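Local coordinates for catalase-3 (Neurospora crassa, PDB 4AJ9), which uses heme to break down hydrogen peroxide into oxygen and water, probably protecting the cell from its toxic effects, at residues S112-T124 with A193-D207. Numbering follows the deposited sequence.
Sequences SADTARDVHGFAT and AMSGNGIPRSYRHMD
NH1 of Arg-117 donates to O of Ala-193, the last residue of helix 187-193, at 2.9 Å, in the carbonyl plane and on a lone pair, and weakly to Ser-195 O, in the loop that follows, at 3.1 Å. Both oxygens lie at the guanidinium edge. CG anti to the backbone N (chi1 174°) and a bend at chi3 bring the head to the helix end. CG2 of Ile-199 sits over one guanidinium face, CE of Met-194 packs 3.6 Å from Arg-117 CD, and a water links NH2 to Met-194 O. An alanine in place of Arg-117 would probably leave Ala-193 O without its guanidinium donor, cost Ser-195 O a weak one, and open a gap beside Ile-199 and Met-194. Next along, Asp-118 N donates to Gly-198 O at 3.1 Å. CG of Pro-200 makes a CH-pi contact over a face of the His-120 ring. A second water joins Asp-114 OD1, also salt-bridged to Arg-67, to Tyr-203 OH. Strand 121-128 then carries Gly-121 and Phe-122 to the heme. The guanidinium beside the helix C-terminus is probably a favourable charge-dipole pairing, tying the loop after that helix to the segment leading into the strand.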
loop_
_atom_site.group_PDB
_atom_site.type_symbol
_atom_site.label_atom_id
_atom_site.label_comp_id
_atom_site.label_asym_id
_atom_site.label_seq_id
_atom_site.Cartn_x
_atom_site.Cartn_y
_atom_site.Cartn_z
ATOM N N SER C 112 -22.353 2.484 -10.222
ATOM C CA SER C 112 -23.671 3.106 -10.071
ATOM C C SER C 112 -24.100 3.723 -11.398
ATOM O O SER C 112 -23.321 3.762 -12.335
ATOM C CB SER C 112 -23.698 4.146 -8.936
ATOM O OG SER C 112 -22.755 5.178 -9.152
ATOM N N ALA C 113 -25.345 4.187 -11.476
ATOM C CA ALA C 113 -25.926 4.594 -12.750
ATOM C C ALA C 113 -25.552 6.019 -13.175
ATOM O O ALA C 113 -25.508 6.948 -12.359
ATOM C CB ALA C 113 -27.457 4.436 -12.703
ATOM N N ASP C 114 -25.299 6.177 -14.468
ATOM C CA ASP C 114 -25.016 7.486 -15.045
ATOM C C ASP C 114 -26.163 8.473 -14.806
ATOM O O ASP C 114 -25.928 9.665 -14.615
ATOM C CB ASP C 114 -24.761 7.370 -16.550
ATOM C CG ASP C 114 -23.376 6.819 -16.886
ATOM O OD1 ASP C 114 -22.486 6.799 -15.998
ATOM O OD2 ASP C 114 -23.178 6.420 -18.062
ATOM N N THR C 115 -27.397 7.975 -14.824
ATOM C CA THR C 115 -28.566 8.851 -14.717
ATOM C C THR C 115 -29.182 8.941 -13.320
ATOM O O THR C 115 -30.365 9.276 -13.176
ATOM C CB THR C 115 -29.667 8.509 -15.784
ATOM O OG1 THR C 115 -30.160 7.172 -15.577
ATOM C CG2 THR C 115 -29.095 8.618 -17.185
ATOM N N ALA C 116 -28.393 8.656 -12.287
ATOM C CA ALA C 116 -28.766 9.078 -10.936
ATOM C C ALA C 116 -28.900 10.598 -10.951
ATOM O O ALA C 116 -28.242 11.250 -11.748
ATOM C CB ALA C 116 -27.685 8.682 -9.942
ATOM N N ARG C 117 -29.724 11.168 -10.073
ATOM C CA ARG C 117 -29.718 12.632 -9.889
ATOM C C ARG C 117 -28.523 13.048 -9.020
ATOM O O ARG C 117 -28.345 12.534 -7.918
ATOM C CB ARG C 117 -31.020 13.131 -9.241
ATOM C CG ARG C 117 -30.974 14.627 -8.908
ATOM C CD ARG C 117 -32.242 15.131 -8.234
ATOM N NE ARG C 117 -33.461 14.915 -9.025
ATOM C CZ ARG C 117 -33.809 15.632 -10.091
ATOM N NH1 ARG C 117 -33.017 16.601 -10.532
ATOM N NH2 ARG C 117 -34.945 15.368 -10.731
ATOM N N ASP C 118 -27.714 13.990 -9.499
ATOM C CA ASP C 118 -26.497 14.355 -8.777
ATOM C C ASP C 118 -25.813 15.531 -9.442
ATOM O O ASP C 118 -26.064 15.833 -10.610
ATOM C CB ASP C 118 -25.534 13.159 -8.751
ATOM C CG ASP C 118 -24.601 13.174 -7.554
ATOM O OD1 ASP C 118 -24.647 14.138 -6.761
ATOM O OD2 ASP C 118 -23.807 12.211 -7.414
ATOM N N VAL C 119 -24.953 16.209 -8.695
ATOM C CA VAL C 119 -24.015 17.140 -9.309
ATOM C C VAL C 119 -23.129 16.298 -10.233
ATOM O O VAL C 119 -23.005 15.095 -10.015
ATOM C CB VAL C 119 -23.170 17.827 -8.232
ATOM C CG1 VAL C 119 -22.088 18.699 -8.848
ATOM C CG2 VAL C 119 -24.056 18.646 -7.318
ATOM N N HIS C 120 -22.565 16.903 -11.280
ATOM C CA HIS C 120 -21.689 16.183 -12.199
ATOM C C HIS C 120 -20.333 16.849 -12.299
ATOM O O HIS C 120 -20.249 18.075 -12.407
ATOM C CB HIS C 120 -22.307 16.112 -13.598
ATOM C CG HIS C 120 -23.564 15.311 -13.646
ATOM N ND1 HIS C 120 -24.726 15.724 -13.033
ATOM C CD2 HIS C 120 -23.824 14.088 -14.168
ATOM C CE1 HIS C 120 -25.660 14.804 -13.201
ATOM N NE2 HIS C 120 -25.139 13.801 -13.885
ATOM N N GLY C 121 -19.283 16.032 -12.296
ATOM C CA GLY C 121 -17.929 16.516 -12.508
ATOM C C GLY C 121 -17.646 16.805 -13.975
ATOM O O GLY C 121 -18.219 16.178 -14.872
ATOM N N PHE C 122 -16.751 17.759 -14.217
ATOM C CA PHE C 122 -16.371 18.180 -15.567
ATOM C C PHE C 122 -14.932 18.628 -15.401
ATOM O O PHE C 122 -14.659 19.805 -15.179
ATOM C CB PHE C 122 -17.239 19.360 -16.008
ATOM C CG PHE C 122 -17.098 19.746 -17.472
ATOM C CD1 PHE C 122 -15.875 19.706 -18.121
ATOM C CD2 PHE C 122 -18.210 20.188 -18.186
ATOM C CE1 PHE C 122 -15.769 20.077 -19.457
ATOM C CE2 PHE C 122 -18.112 20.570 -19.517
ATOM C CZ PHE C 122 -16.894 20.515 -20.157
ATOM N N ALA C 123 -14.012 17.671 -15.440
ATOM C CA ALA C 123 -12.625 17.957 -15.094
ATOM C C ALA C 123 -11.783 17.897 -16.337
ATOM O O ALA C 123 -11.818 16.906 -17.059
ATOM C CB ALA C 123 -12.112 16.947 -14.057
ATOM N N THR C 124 -10.999 18.944 -16.571
ATOM C CA THR C 124 -10.236 19.076 -17.806
ATOM C C THR C 124 -8.764 19.260 -17.501
ATOM O O THR C 124 -8.398 20.139 -16.726
ATOM C CB THR C 124 -10.647 20.350 -18.568
ATOM O OG1 THR C 124 -12.053 20.328 -18.834
ATOM C CG2 THR C 124 -9.848 20.485 -19.873
ATOM N N ALA C 193 -29.130 20.985 -8.292
ATOM C CA ALA C 193 -29.134 19.524 -8.413
ATOM C C ALA C 193 -30.563 18.996 -8.582
ATOM O O ALA C 193 -30.780 17.932 -9.166
ATOM C CB ALA C 193 -28.455 18.879 -7.194
ATOM N N MET C 194 -31.534 19.749 -8.062
ATOM C CA MET C 194 -32.951 19.408 -8.225
ATOM C C MET C 194 -33.513 19.878 -9.567
ATOM O O MET C 194 -34.662 19.591 -9.888
ATOM C CB MET C 194 -33.790 19.996 -7.085
ATOM C CG MET C 194 -33.439 19.467 -5.700
ATOM S SD MET C 194 -33.764 17.692 -5.553
ATOM C CE MET C 194 -32.115 17.067 -5.195
ATOM N N SER C 195 -32.705 20.597 -10.349
ATOM C CA SER C 195 -33.124 21.032 -11.676
ATOM C C SER C 195 -32.619 20.050 -12.730
ATOM O O SER C 195 -32.164 18.942 -12.398
ATOM C CB SER C 195 -32.607 22.447 -11.974
ATOM O OG SER C 195 -31.224 22.423 -12.317
ATOM N N GLY C 196 -32.707 20.438 -14.000
ATOM C CA GLY C 196 -32.212 19.587 -15.069
ATOM C C GLY C 196 -30.719 19.322 -14.963
ATOM O O GLY C 196 -30.210 18.343 -15.501
ATOM N N ASN C 197 -29.994 20.203 -14.275
ATOM C CA ASN C 197 -28.558 19.990 -14.111
ATOM C C ASN C 197 -28.284 18.666 -13.390
ATOM O O ASN C 197 -27.212 18.084 -13.529
ATOM C CB ASN C 197 -27.910 21.143 -13.338
ATOM C CG ASN C 197 -27.770 22.402 -14.178
ATOM O OD1 ASN C 197 -28.763 22.993 -14.602
ATOM N ND2 ASN C 197 -26.533 22.816 -14.421
ATOM N N GLY C 198 -29.257 18.206 -12.611
ATOM C CA GLY C 198 -29.089 16.981 -11.847
ATOM C C GLY C 198 -29.242 15.749 -12.714
ATOM O O GLY C 198 -28.733 14.673 -12.370
ATOM N N ILE C 199 -29.950 15.909 -13.838
ATOM C CA ILE C 199 -30.241 14.796 -14.750
ATOM C C ILE C 199 -30.055 15.159 -16.227
ATOM O O ILE C 199 -31.009 15.110 -17.033
ATOM C CB ILE C 199 -31.663 14.226 -14.533
ATOM C CG1 ILE C 199 -32.709 15.352 -14.492
ATOM C CG2 ILE C 199 -31.720 13.436 -13.259
ATOM C CD1 ILE C 199 -34.162 14.838 -14.289
ATOM N N PRO C 200 -28.817 15.511 -16.598
ATOM C CA PRO C 200 -28.492 15.912 -17.965
ATOM C C PRO C 200 -28.710 14.768 -18.928
ATOM O O PRO C 200 -28.603 13.589 -18.550
ATOM C CB PRO C 200 -26.994 16.250 -17.882
ATOM C CG PRO C 200 -26.502 15.487 -16.702
ATOM C CD PRO C 200 -27.631 15.530 -15.723
ATOM N N ARG C 201 -29.014 15.124 -20.168
ATOM C CA ARG C 201 -29.183 14.163 -21.255
ATOM C C ARG C 201 -27.863 13.474 -21.597
ATOM O O ARG C 201 -27.844 12.295 -21.965
ATOM C CB ARG C 201 -29.773 14.873 -22.482
ATOM C CG ARG C 201 -29.538 14.167 -23.806
ATOM C CD ARG C 201 -30.155 12.760 -23.841
ATOM N NE ARG C 201 -30.025 12.226 -25.191
ATOM C CZ ARG C 201 -28.902 11.698 -25.665
ATOM N NH1 ARG C 201 -27.829 11.598 -24.887
ATOM N NH2 ARG C 201 -28.855 11.262 -26.914
ATOM N N SER C 202 -26.755 14.198 -21.465
ATOM C CA SER C 202 -25.432 13.600 -21.669
ATOM C C SER C 202 -24.353 14.538 -21.163
ATOM O O SER C 202 -24.640 15.690 -20.834
ATOM C CB SER C 202 -25.185 13.316 -23.146
ATOM O OG SER C 202 -24.690 14.472 -23.806
ATOM N N TYR C 203 -23.113 14.042 -21.103
ATOM C CA TYR C 203 -21.967 14.874 -20.735
ATOM C C TYR C 203 -21.830 15.980 -21.766
ATOM O O TYR C 203 -21.418 17.097 -21.448
ATOM C CB TYR C 203 -20.676 14.057 -20.746
ATOM C CG TYR C 203 -20.617 12.886 -19.777
ATOM C CD1 TYR C 203 -21.250 12.927 -18.539
ATOM C CD2 TYR C 203 -19.870 11.755 -20.095
ATOM C CE1 TYR C 203 -21.162 11.828 -17.647
ATOM C CE2 TYR C 203 -19.782 10.685 -19.236
ATOM C CZ TYR C 203 -20.414 10.725 -18.011
ATOM O OH TYR C 203 -20.294 9.625 -17.184
ATOM N N ARG C 204 -22.179 15.654 -23.007
ATOM C CA ARG C 204 -22.021 16.575 -24.130
ATOM C C ARG C 204 -23.006 17.737 -24.071
ATOM O O ARG C 204 -22.796 18.771 -24.717
ATOM C CB ARG C 204 -22.169 15.827 -25.457
ATOM C CG ARG C 204 -21.147 14.716 -25.647
ATOM C CD ARG C 204 -21.371 13.961 -26.945
ATOM N NE ARG C 204 -22.714 13.397 -27.025
ATOM C CZ ARG C 204 -23.615 13.712 -27.954
ATOM N NH1 ARG C 204 -23.325 14.592 -28.904
ATOM N NH2 ARG C 204 -24.812 13.140 -27.931
ATOM N N HIS C 205 -24.071 17.562 -23.291
ATOM C CA HIS C 205 -25.109 18.575 -23.146
ATOM C C HIS C 205 -25.094 19.251 -21.775
ATOM O O HIS C 205 -26.151 19.622 -21.256
ATOM C CB HIS C 205 -26.485 17.968 -23.418
ATOM C CG HIS C 205 -26.648 17.470 -24.821
ATOM N ND1 HIS C 205 -26.263 16.206 -25.211
ATOM C CD2 HIS C 205 -27.127 18.078 -25.933
ATOM C CE1 HIS C 205 -26.511 16.049 -26.497
ATOM N NE2 HIS C 205 -27.028 17.174 -26.963
ATOM N N MET C 206 -23.896 19.394 -21.205
ATOM C CA MET C 206 -23.677 20.130 -19.960
ATOM C C MET C 206 -22.767 21.332 -20.192
ATOM O O MET C 206 -21.834 21.267 -21.000
ATOM C CB MET C 206 -22.973 19.250 -18.913
ATOM C CG MET C 206 -23.612 17.897 -18.634
ATOM S SD MET C 206 -22.789 17.032 -17.266
ATOM C CE MET C 206 -21.083 17.020 -17.825
ATOM N N ASP C 207 -23.008 22.414 -19.456
ATOM C CA ASP C 207 -21.995 23.453 -19.313
ATOM C C ASP C 207 -21.042 23.029 -18.199
ATOM O O ASP C 207 -21.345 22.115 -17.442
ATOM C CB ASP C 207 -22.624 24.805 -18.961
ATOM C CG ASP C 207 -23.187 25.523 -20.176
ATOM O OD1 ASP C 207 -22.881 25.110 -21.315
ATOM O OD2 ASP C 207 -23.932 26.498 -19.984
HETATM O O HOH W 1 -19.800 6.955 -16.776
HETATM O O HOH W 2 -35.432 17.896 -12.095
#